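Long-range contacts in START domain-containing protein 10 (Homo sapiens, PDB 6SER), which transfers phosphatidylcholine and phosphatidylethanolamine between membranes, preferring lipids with a palmitoyl or stearoyl chain at sn-1 and an unsaturated chain at sn-2: residues 162-172 with 183-193; 79-89 with 134-145. All coordinates share one frame; numbering follows the deposited sequence.

Contact 1 (162-172 with 183-193); sequences VRAVSIQTGYL and ITYLAQVDPKG
Tyr171 carries its ring beside its own backbone N (chi1 -60°), whereas Tyr185 swings CG away from the N and next to the carbonyl carbon (chi1 161°), and these two settings bring the phenols of a non-hydrogen-bonded pair together. Tyr171 CE1 arrives at the edge of the Tyr185 ring, 3.3 Å from Tyr185 CD1, with the two planes inclined at 55°. Ile183, fully extended, runs alongside Tyr171 and sets its CD1 3.6 Å from Tyr171 CD1; Met215 and Met212 of helix 197-227 pack on this same group. Farther along that face Thr169 CB and Ala187 CB meet at 3.6 Å. The backbones form an antiparallel hairpin, with a nearly straight bond of 3.1 Å from Leu186 N to Gly170 O. A classic beta bulge interrupts it: Ile167 N donates to Gln188 O at 2.9 Å, and Gln168 N adds a weak second bond to that oxygen. There Ile167 CG2 lies 3.5 Å from Gln188 OE1, while Gln188 NE2 donates to Leu65 O. At the strand's end, Asp190 OD2 accepts from Lys192 N at 2.9 Å in an Asx turn and forms a salt bridge to Lys197. The carbon-rich, hydroxyl-bearing face packing on helix 197-227 is consistent with the START helix-grip fold; pairing resumes at Gln168, consistent with the bulge accommodating the corner at Ile167 and Gln168.

Contact 2 (79-89 with 134-145); sequences AETLYDVLHDI and RSWLPMGADYII
Water 2 is held by three groups: it accepts from Arg134 NH1 at 2.6 Å, donates to His87 O at 2.9 Å, and lies in the plane of the imidazole, 2.8 Å from His87 ND1. Arg134 NH1 also forms salt bridges to Asp113 and Asp104, which gives it two carboxylate partners besides the water. The other ring nitrogen, His87 NE2, makes a weak bond of 3.0 Å to Tyr83 OH one helical turn earlier. Between these two ties the imidazole directs its CE1 edge at the face of the Trp136 five-membered ring, planes at 86°, with His87 CE1 3.3 Å from Trp136 CG. Ile145 CD1 sits over one imidazole face. In this way helix 79-87 rests on the hairpin 134-145, a helix-on-sheet packing within the START fold, its axis nearly parallel to strand 142-145. Tyr83, with CG anti to N (chi1 -171°), lays its ring on that of Tyr143 in an offset stack, centroids 3.9 Å apart and planes at 18°. His87 CD2 lies over the opposite face of the Tyr83 ring, toward the rim. At the N-terminal end of the helix, Ala79 CB meets the edge of the Tyr143 ring in its plane, 3.8 Å from Tyr143 CE1.

Both segments of contact 2 precede those of contact 1 in the sequence, and the centres of the two contacts lie about 17 Å apart. Both draw on one curled mixed sheet, in which strand 142-151 pairs antiparallel with strand 161-175, and Tyr171 N probably bonds to Ile145 O at 2.8 Å. Helix 79-87 reaches across this seam, for Leu82 CD2 packs 3.4 Å from Ile183 CB and Leu86 CD1 3.5 Å from Tyr171 CG. The hairpin 162-172/183-193 and the helix-covered hairpin 134-145 are therefore neighbouring parts of a single START domain. Di- and triethylene glycol molecules near Thr169, Tyr171, Ile89 and Arg134 probably come from the crystallisation liquor, though such molecules often mark pockets.

Contact 1 (162-172 with 183-193)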
loop_
_atom_site.group_PDB
_atom_site.type_symbol
_atom_site.label_atom_id
_atom_site.label_comp_id
_atom_site.label_asym_id
_atom_site.label_seq_id
_atom_site.Cartn_x
_atom_site.Cartn_y
_atom_site.Cartn_z
ATOM N N VAL A 162 -0.064 -16.847 7.527
ATOM C CA VAL A 162 0.124 -15.963 8.682
ATOM C C VAL A 162 -0.635 -14.685 8.392
ATOM O O VAL A 162 -0.451 -14.178 7.384
ATOM C CB VAL A 162 1.611 -15.685 8.903
ATOM C CG1 VAL A 162 1.829 -14.632 9.947
ATOM C CG2 VAL A 162 2.329 -16.948 9.268
ATOM N N ARG A 163 -1.503 -14.263 9.274
ATOM C CA ARG A 163 -2.199 -12.988 9.078
ATOM C C ARG A 163 -1.300 -11.855 9.519
ATOM O O ARG A 163 -1.105 -11.698 10.624
ATOM C CB ARG A 163 -3.532 -12.919 9.798
ATOM C CG ARG A 163 -4.282 -11.636 9.508
ATOM C CD ARG A 163 -4.691 -11.713 8.079
ATOM N NE ARG A 163 -6.060 -11.896 8.290
ATOM C CZ ARG A 163 -6.831 -12.837 7.888
ATOM N NH1 ARG A 163 -6.448 -13.787 7.088
ATOM N NH2 ARG A 163 -8.062 -12.769 8.260
ATOM N N ALA A 164 -0.813 -11.085 8.589
ATOM C CA ALA A 164 0.016 -9.919 8.878
ATOM C C ALA A 164 -0.870 -8.726 9.185
ATOM O O ALA A 164 -2.039 -8.779 9.033
ATOM C CB ALA A 164 0.904 -9.658 7.726
ATOM N N VAL A 165 -0.235 -7.705 9.673
ATOM C CA VAL A 165 -0.925 -6.472 10.061
ATOM C C VAL A 165 -0.246 -5.289 9.402
ATOM O O VAL A 165 0.876 -5.048 9.608
ATOM C CB VAL A 165 -0.959 -6.261 11.574
ATOM C CG1 VAL A 165 -1.627 -4.967 11.927
ATOM C CG2 VAL A 165 -1.528 -7.409 12.337
ATOM N N SER A 166 -1.001 -4.590 8.615
ATOM C CA SER A 166 -0.546 -3.339 8.020
ATOM C C SER A 166 -0.910 -2.212 8.983
ATOM O O SER A 166 -2.070 -1.799 9.051
ATOM C CB SER A 166 -1.172 -3.149 6.638
ATOM O OG SER A 166 -1.094 -1.784 6.233
ATOM N N ILE A 167 0.075 -1.721 9.716
ATOM C CA ILE A 167 -0.153 -0.629 10.697
ATOM C C ILE A 167 -0.516 0.627 9.918
ATOM O O ILE A 167 -1.423 1.254 10.285
ATOM C CB ILE A 167 1.003 -0.411 11.689
ATOM C CG1 ILE A 167 1.260 -1.642 12.534
ATOM C CG2 ILE A 167 0.755 0.761 12.574
ATOM C CD1 ILE A 167 2.312 -2.495 12.026
ATOM N N GLN A 168 0.190 0.886 8.847
ATOM C CA GLN A 168 -0.070 1.999 7.937
ATOM C C GLN A 168 0.760 1.769 6.695
ATOM O O GLN A 168 1.858 1.448 6.824
ATOM C CB GLN A 168 0.314 3.315 8.568
ATOM C CG GLN A 168 0.490 4.401 7.563
ATOM C CD GLN A 168 1.101 5.639 8.157
ATOM O OE1 GLN A 168 2.160 5.632 8.742
ATOM N NE2 GLN A 168 0.374 6.714 8.031
ATOM N N THR A 169 0.155 1.776 5.533
ATOM C CA THR A 169 0.855 1.674 4.247
ATOM C C THR A 169 0.178 2.629 3.269
ATOM O O THR A 169 -0.923 2.833 3.390
ATOM C CB THR A 169 1.318 0.277 3.840
ATOM O OG1 THR A 169 0.820 0.057 2.550
ATOM C CG2 THR A 169 0.847 -0.887 4.638
ATOM N N GLY A 170 0.908 3.263 2.390
ATOM C CA GLY A 170 0.297 4.211 1.466
ATOM C C GLY A 170 1.271 4.784 0.481
ATOM O O GLY A 170 2.401 4.549 0.613
ATOM N N TYR A 171 0.750 5.587 -0.421
ATOM C CA TYR A 171 1.518 6.140 -1.516
ATOM C C TYR A 171 1.128 7.591 -1.699
ATOM O O TYR A 171 -0.051 7.942 -1.607
ATOM C CB TYR A 171 1.262 5.377 -2.825
ATOM C CG TYR A 171 1.623 3.918 -2.784
ATOM C CD1 TYR A 171 2.838 3.483 -3.304
ATOM C CD2 TYR A 171 0.750 2.973 -2.213
ATOM C CE1 TYR A 171 3.182 2.145 -3.270
ATOM C CE2 TYR A 171 1.081 1.635 -2.172
ATOM C CZ TYR A 171 2.299 1.226 -2.702
ATOM O OH TYR A 171 2.633 -0.107 -2.665
ATOM N N LEU A 172 2.135 8.437 -1.894
ATOM C CA LEU A 172 1.950 9.820 -2.306
ATOM C C LEU A 172 2.513 9.934 -3.714
ATOM O O LEU A 172 3.694 9.642 -3.938
ATOM C CB LEU A 172 2.649 10.798 -1.353
ATOM C CG LEU A 172 2.681 12.236 -1.859
ATOM C CD1 LEU A 172 1.287 12.811 -1.782
ATOM C CD2 LEU A 172 3.666 13.065 -1.037
ATOM N N ILE A 183 6.866 9.412 -6.730
ATOM C CA ILE A 183 6.031 8.608 -5.847
ATOM C C ILE A 183 6.819 8.279 -4.588
ATOM O O ILE A 183 7.977 7.848 -4.664
ATOM C CB ILE A 183 5.535 7.323 -6.531
ATOM C CG1 ILE A 183 4.658 6.511 -5.567
ATOM C CG2 ILE A 183 6.700 6.497 -7.061
ATOM C CD1 ILE A 183 3.982 5.327 -6.187
ATOM N N THR A 184 6.192 8.494 -3.433
ATOM C CA THR A 184 6.760 8.133 -2.143
ATOM C C THR A 184 5.903 7.035 -1.530
ATOM O O THR A 184 4.691 7.207 -1.359
ATOM C CB THR A 184 6.829 9.345 -1.215
ATOM O OG1 THR A 184 7.616 10.375 -1.834
ATOM C CG2 THR A 184 7.444 8.950 0.131
ATOM N N TYR A 185 6.532 5.906 -1.225
ATOM C CA TYR A 185 5.889 4.784 -0.551
ATOM C C TYR A 185 6.284 4.823 0.919
ATOM O O TYR A 185 7.470 4.947 1.246
ATOM C CB TYR A 185 6.314 3.472 -1.205
ATOM C CG TYR A 185 6.108 2.219 -0.384
ATOM C CD1 TYR A 185 4.933 1.479 -0.499
ATOM C CD2 TYR A 185 7.106 1.741 0.471
ATOM C CE1 TYR A 185 4.741 0.309 0.230
ATOM C CE2 TYR A 185 6.923 0.571 1.210
ATOM C CZ TYR A 185 5.738 -0.143 1.075
ATOM O OH TYR A 185 5.533 -1.302 1.788
ATOM N N LEU A 186 5.292 4.750 1.797
ATOM C CA LEU A 186 5.514 4.753 3.239
ATOM C C LEU A 186 4.755 3.578 3.837
ATOM O O LEU A 186 3.543 3.454 3.625
ATOM C CB LEU A 186 5.060 6.081 3.856
ATOM C CG LEU A 186 4.936 6.211 5.377
ATOM C CD1 LEU A 186 6.228 5.851 6.066
ATOM C CD2 LEU A 186 4.522 7.625 5.734
ATOM N N ALA A 187 5.457 2.712 4.568
ATOM C CA ALA A 187 4.806 1.530 5.123
ATOM C C ALA A 187 5.381 1.156 6.480
ATOM O O ALA A 187 6.559 1.381 6.769
ATOM C CB ALA A 187 4.935 0.313 4.214
ATOM N N GLN A 188 4.525 0.539 7.288
ATOM C CA GLN A 188 4.905 -0.124 8.525
ATOM C C GLN A 188 4.025 -1.368 8.627
ATOM O O GLN A 188 2.839 -1.266 8.948
ATOM C CB GLN A 188 4.726 0.800 9.723
ATOM C CG GLN A 188 5.195 0.197 11.038
ATOM C CD GLN A 188 4.976 1.135 12.202
ATOM O OE1 GLN A 188 4.029 1.928 12.208
ATOM N NE2 GLN A 188 5.864 1.067 13.193
ATOM N N VAL A 189 4.618 -2.489 8.315
ATOM C CA VAL A 189 3.960 -3.742 8.306
ATOM C C VAL A 189 4.584 -4.797 9.184
ATOM O O VAL A 189 5.717 -5.105 9.041
ATOM C CB VAL A 189 3.939 -4.283 6.879
ATOM C CG1 VAL A 189 3.305 -5.636 6.828
ATOM C CG2 VAL A 189 3.216 -3.347 5.970
ATOM N N ASP A 190 3.783 -5.380 10.051
ATOM C CA ASP A 190 4.194 -6.437 10.929
ATOM C C ASP A 190 3.779 -7.750 10.322
ATOM O O ASP A 190 2.654 -8.033 10.210
ATOM C CB ASP A 190 3.534 -6.248 12.279
ATOM C CG ASP A 190 4.101 -7.128 13.343
ATOM O OD1 ASP A 190 3.862 -6.883 14.501
ATOM O OD2 ASP A 190 4.754 -8.082 13.029
ATOM N N PRO A 191 4.750 -8.580 9.878
ATOM C CA PRO A 191 4.460 -9.885 9.279
ATOM C C PRO A 191 4.166 -10.936 10.359
ATOM O O PRO A 191 3.862 -12.062 10.007
ATOM C CB PRO A 191 5.760 -10.264 8.549
ATOM C CG PRO A 191 6.653 -9.041 8.656
ATOM C CD PRO A 191 6.183 -8.302 9.892
ATOM N N LYS A 192 4.272 -10.541 11.632
ATOM C CA LYS A 192 4.021 -11.454 12.780
ATOM C C LYS A 192 4.830 -12.743 12.592
ATOM O O LYS A 192 6.046 -12.645 12.335
ATOM C CB LYS A 192 2.523 -11.749 12.917
ATOM C CG LYS A 192 1.601 -10.559 12.684
ATOM C CD LYS A 192 1.382 -9.720 13.925
ATOM C CE LYS A 192 0.902 -10.529 15.111
ATOM N NZ LYS A 192 1.471 -10.027 16.384
ATOM N N GLY A 193 4.173 -13.900 12.725
ATOM C CA GLY A 193 4.844 -15.205 12.568
ATOM C C GLY A 193 6.051 -15.333 13.482
ATOM O O GLY A 193 5.942 -14.945 14.662
HETATM O O HOH W 1 6.128 11.542 -3.548
#

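Contact 2 (79-89 with 134-145)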
loop_
_atom_site.group_PDB
_atom_site.type_symbol
_atom_site.label_atom_id
_atom_site.label_comp_id
_atom_site.label_asym_id
_atom_site.label_seq_id
_atom_site.Cartn_x
_atom_site.Cartn_y
_atom_site.Cartn_z
ATOM N N ALA A 79 1.680 10.958 -13.490
ATOM C CA ALA A 79 1.083 10.612 -12.202
ATOM C C ALA A 79 -0.176 9.766 -12.366
ATOM O O ALA A 79 -0.415 8.843 -11.579
ATOM C CB ALA A 79 0.762 11.883 -11.418
ATOM N N GLU A 80 -1.004 10.076 -13.372
ATOM C CA GLU A 80 -2.253 9.344 -13.557
ATOM C C GLU A 80 -1.996 7.888 -13.906
ATOM O O GLU A 80 -2.769 7.012 -13.503
ATOM C CB GLU A 80 -3.117 10.004 -14.640
ATOM C CG GLU A 80 -2.343 10.554 -15.830
ATOM C CD GLU A 80 -1.982 12.031 -15.661
ATOM O OE1 GLU A 80 -2.839 12.896 -15.951
ATOM O OE2 GLU A 80 -0.849 12.329 -15.226
ATOM N N THR A 81 -0.920 7.605 -14.639
ATOM C CA THR A 81 -0.604 6.218 -14.964
ATOM C C THR A 81 -0.145 5.455 -13.728
ATOM O O THR A 81 -0.590 4.328 -13.477
ATOM C CB THR A 81 0.463 6.163 -16.055
ATOM O OG1 THR A 81 -0.043 6.780 -17.245
ATOM C CG2 THR A 81 0.835 4.719 -16.356
ATOM N N LEU A 82 0.734 6.059 -12.935
ATOM C CA LEU A 82 1.116 5.441 -11.675
ATOM C C LEU A 82 -0.102 5.237 -10.775
ATOM O O LEU A 82 -0.209 4.220 -10.085
ATOM C CB LEU A 82 2.180 6.302 -11.002
ATOM C CG LEU A 82 2.921 5.831 -9.758
ATOM C CD1 LEU A 82 3.517 4.440 -9.927
ATOM C CD2 LEU A 82 3.995 6.827 -9.517
ATOM N N TYR A 83 -1.061 6.168 -10.819
ATOM C CA TYR A 83 -2.276 6.043 -10.015
ATOM C C TYR A 83 -3.107 4.839 -10.453
ATOM O O TYR A 83 -3.560 4.048 -9.617
ATOM C CB TYR A 83 -3.083 7.340 -10.114
ATOM C CG TYR A 83 -4.276 7.469 -9.178
ATOM C CD1 TYR A 83 -4.120 7.397 -7.790
ATOM C CD2 TYR A 83 -5.552 7.705 -9.680
ATOM C CE1 TYR A 83 -5.211 7.536 -6.932
ATOM C CE2 TYR A 83 -6.647 7.854 -8.831
ATOM C CZ TYR A 83 -6.473 7.767 -7.463
ATOM O OH TYR A 83 -7.563 7.897 -6.624
ATOM N N ASP A 84 -3.314 4.683 -11.768
ATOM C CA ASP A 84 -4.046 3.525 -12.283
ATOM C C ASP A 84 -3.401 2.222 -11.839
ATOM O O ASP A 84 -4.097 1.263 -11.466
ATOM C CB ASP A 84 -4.104 3.564 -13.815
ATOM C CG ASP A 84 -5.035 4.639 -14.345
ATOM O OD1 ASP A 84 -5.869 5.164 -13.567
ATOM O OD2 ASP A 84 -4.937 4.943 -15.550
ATOM N N VAL A 85 -2.069 2.165 -11.878
ATOM C CA VAL A 85 -1.360 0.925 -11.581
ATOM C C VAL A 85 -1.522 0.555 -10.113
ATOM O O VAL A 85 -1.748 -0.612 -9.772
ATOM C CB VAL A 85 0.117 1.073 -11.981
ATOM C CG1 VAL A 85 0.933 -0.120 -11.498
ATOM C CG2 VAL A 85 0.215 1.248 -13.487
ATOM N N LEU A 86 -1.421 1.542 -9.222
ATOM C CA LEU A 86 -1.664 1.267 -7.812
ATOM C C LEU A 86 -3.097 0.813 -7.565
ATOM O O LEU A 86 -3.332 -0.026 -6.692
ATOM C CB LEU A 86 -1.344 2.501 -6.971
ATOM C CG LEU A 86 0.152 2.831 -6.883
ATOM C CD1 LEU A 86 0.411 4.068 -6.025
ATOM C CD2 LEU A 86 0.906 1.638 -6.352
ATOM N N HIS A 87 -4.059 1.331 -8.331
ATOM C CA HIS A 87 -5.459 0.990 -8.101
ATOM C C HIS A 87 -5.855 -0.347 -8.721
ATOM O O HIS A 87 -6.766 -1.005 -8.213
ATOM C CB HIS A 87 -6.368 2.090 -8.658
ATOM C CG HIS A 87 -6.781 3.113 -7.643
ATOM N ND1 HIS A 87 -7.591 2.812 -6.569
ATOM C CD2 HIS A 87 -6.526 4.444 -7.557
ATOM C CE1 HIS A 87 -7.807 3.907 -5.859
ATOM N NE2 HIS A 87 -7.168 4.911 -6.435
ATOM N N ASP A 88 -5.191 -0.768 -9.804
ATOM C CA ASP A 88 -5.678 -1.863 -10.647
ATOM C C ASP A 88 -5.374 -3.206 -10.001
ATOM O O ASP A 88 -4.329 -3.811 -10.247
ATOM C CB ASP A 88 -5.051 -1.779 -12.035
ATOM C CG ASP A 88 -5.786 -2.630 -13.062
ATOM O OD1 ASP A 88 -6.029 -2.137 -14.178
ATOM O OD2 ASP A 88 -6.121 -3.793 -12.747
ATOM N N ILE A 89 -6.326 -3.702 -9.201
ATOM C CA ILE A 89 -6.168 -5.001 -8.539
ATOM C C ILE A 89 -5.873 -6.098 -9.552
ATOM O O ILE A 89 -5.012 -6.956 -9.324
ATOM C CB ILE A 89 -7.414 -5.345 -7.698
ATOM C CG1 ILE A 89 -7.438 -4.520 -6.418
ATOM C CG2 ILE A 89 -7.419 -6.816 -7.321
ATOM C CD1 ILE A 89 -8.459 -3.448 -6.427
ATOM N N ARG A 134 -8.772 0.534 2.646
ATOM C CA ARG A 134 -8.029 1.377 1.722
ATOM C C ARG A 134 -8.863 2.607 1.409
ATOM O O ARG A 134 -10.084 2.505 1.243
ATOM C CB ARG A 134 -7.709 0.603 0.422
ATOM C CG ARG A 134 -6.788 1.319 -0.551
ATOM C CD ARG A 134 -6.330 0.391 -1.678
ATOM N NE ARG A 134 -7.347 0.188 -2.715
ATOM C CZ ARG A 134 -8.190 -0.847 -2.767
ATOM N NH1 ARG A 134 -9.073 -0.943 -3.762
ATOM N NH2 ARG A 134 -8.158 -1.788 -1.830
ATOM N N SER A 135 -8.214 3.771 1.328
ATOM C CA SER A 135 -8.904 4.980 0.899
ATOM C C SER A 135 -7.983 5.853 0.062
ATOM O O SER A 135 -6.769 5.886 0.282
ATOM C CB SER A 135 -9.429 5.786 2.077
ATOM O OG SER A 135 -10.353 6.760 1.615
ATOM N N TRP A 136 -8.570 6.565 -0.895
ATOM C CA TRP A 136 -7.808 7.291 -1.899
ATOM C C TRP A 136 -8.377 8.684 -2.103
ATOM O O TRP A 136 -9.576 8.915 -1.934
ATOM C CB TRP A 136 -7.784 6.539 -3.234
ATOM C CG TRP A 136 -9.121 6.062 -3.717
ATOM C CD1 TRP A 136 -9.923 6.678 -4.640
ATOM C CD2 TRP A 136 -9.801 4.853 -3.339
ATOM N NE1 TRP A 136 -11.061 5.931 -4.854
ATOM C CE2 TRP A 136 -11.015 4.813 -4.063
ATOM C CE3 TRP A 136 -9.503 3.804 -2.463
ATOM C CZ2 TRP A 136 -11.929 3.759 -3.937
ATOM C CZ3 TRP A 136 -10.418 2.765 -2.326
ATOM C CH2 TRP A 136 -11.612 2.749 -3.059
ATOM N N LEU A 137 -7.496 9.615 -2.479
ATOM C CA LEU A 137 -7.878 11.011 -2.641
ATOM C C LEU A 137 -6.981 11.722 -3.645
ATOM O O LEU A 137 -5.791 11.940 -3.373
ATOM C CB LEU A 137 -7.820 11.741 -1.293
ATOM C CG LEU A 137 -8.391 13.160 -1.253
ATOM C CD1 LEU A 137 -9.873 13.140 -1.624
ATOM C CD2 LEU A 137 -8.191 13.777 0.125
ATOM N N PRO A 138 -7.492 12.189 -4.780
ATOM C CA PRO A 138 -6.710 13.029 -5.659
ATOM C C PRO A 138 -6.658 14.416 -5.014
ATOM O O PRO A 138 -7.621 14.844 -4.648
ATOM C CB PRO A 138 -7.570 13.117 -6.899
ATOM C CG PRO A 138 -8.457 11.951 -6.762
ATOM C CD PRO A 138 -8.746 11.814 -5.300
ATOM N N MET A 139 -5.491 14.999 -4.815
ATOM C CA MET A 139 -5.406 16.345 -4.200
ATOM C C MET A 139 -4.806 17.243 -5.265
ATOM O O MET A 139 -3.618 17.330 -5.340
ATOM C CB MET A 139 -4.517 16.446 -2.957
ATOM C CG MET A 139 -4.948 15.703 -1.716
ATOM S SD MET A 139 -6.569 16.145 -0.990
ATOM C CE MET A 139 -6.298 17.816 -0.413
ATOM N N GLY A 140 -5.640 17.821 -6.100
ATOM C CA GLY A 140 -5.159 18.720 -7.152
ATOM C C GLY A 140 -4.463 17.936 -8.206
ATOM O O GLY A 140 -5.093 17.185 -8.885
ATOM N N ALA A 141 -3.171 18.111 -8.285
ATOM C CA ALA A 141 -2.358 17.351 -9.224
ATOM C C ALA A 141 -1.798 16.068 -8.623
ATOM O O ALA A 141 -1.297 15.220 -9.372
ATOM C CB ALA A 141 -1.208 18.217 -9.743
ATOM N N ASP A 142 -1.886 15.900 -7.306
ATOM C CA ASP A 142 -1.307 14.766 -6.607
ATOM C C ASP A 142 -2.375 13.751 -6.223
ATOM O O ASP A 142 -3.576 14.022 -6.275
ATOM C CB ASP A 142 -0.565 15.229 -5.356
ATOM C CG ASP A 142 0.442 16.310 -5.658
ATOM O OD1 ASP A 142 0.832 17.044 -4.725
ATOM O OD2 ASP A 142 0.824 16.433 -6.844
ATOM N N TYR A 143 -1.911 12.568 -5.827
ATOM C CA TYR A 143 -2.779 11.494 -5.380
ATOM C C TYR A 143 -2.236 10.887 -4.092
ATOM O O TYR A 143 -1.021 10.760 -3.904
ATOM C CB TYR A 143 -2.906 10.381 -6.425
ATOM C CG TYR A 143 -3.348 10.782 -7.818
ATOM C CD1 TYR A 143 -2.415 11.089 -8.806
ATOM C CD2 TYR A 143 -4.695 10.796 -8.164
ATOM C CE1 TYR A 143 -2.817 11.428 -10.103
ATOM C CE2 TYR A 143 -5.110 11.122 -9.450
ATOM C CZ TYR A 143 -4.167 11.442 -10.415
ATOM O OH TYR A 143 -4.591 11.770 -11.681
ATOM N N ILE A 144 -3.150 10.492 -3.213
ATOM C CA ILE A 144 -2.809 9.704 -2.037
ATOM C C ILE A 144 -3.698 8.471 -2.000
ATOM O O ILE A 144 -4.914 8.571 -2.185
ATOM C CB ILE A 144 -2.971 10.503 -0.735
ATOM C CG1 ILE A 144 -1.985 11.665 -0.693
ATOM C CG2 ILE A 144 -2.770 9.596 0.467
ATOM C CD1 ILE A 144 -2.078 12.481 0.579
ATOM N N ILE A 145 -3.090 7.314 -1.757
ATOM C CA ILE A 145 -3.800 6.086 -1.433
ATOM C C ILE A 145 -3.190 5.550 -0.152
ATOM O O ILE A 145 -1.981 5.300 -0.113
ATOM C CB ILE A 145 -3.684 5.032 -2.543
ATOM C CG1 ILE A 145 -3.850 5.663 -3.917
ATOM C CG2 ILE A 145 -4.737 3.964 -2.354
ATOM C CD1 ILE A 145 -3.731 4.663 -5.033
HETATM O O HOH W 2 -8.147 0.146 -5.966
#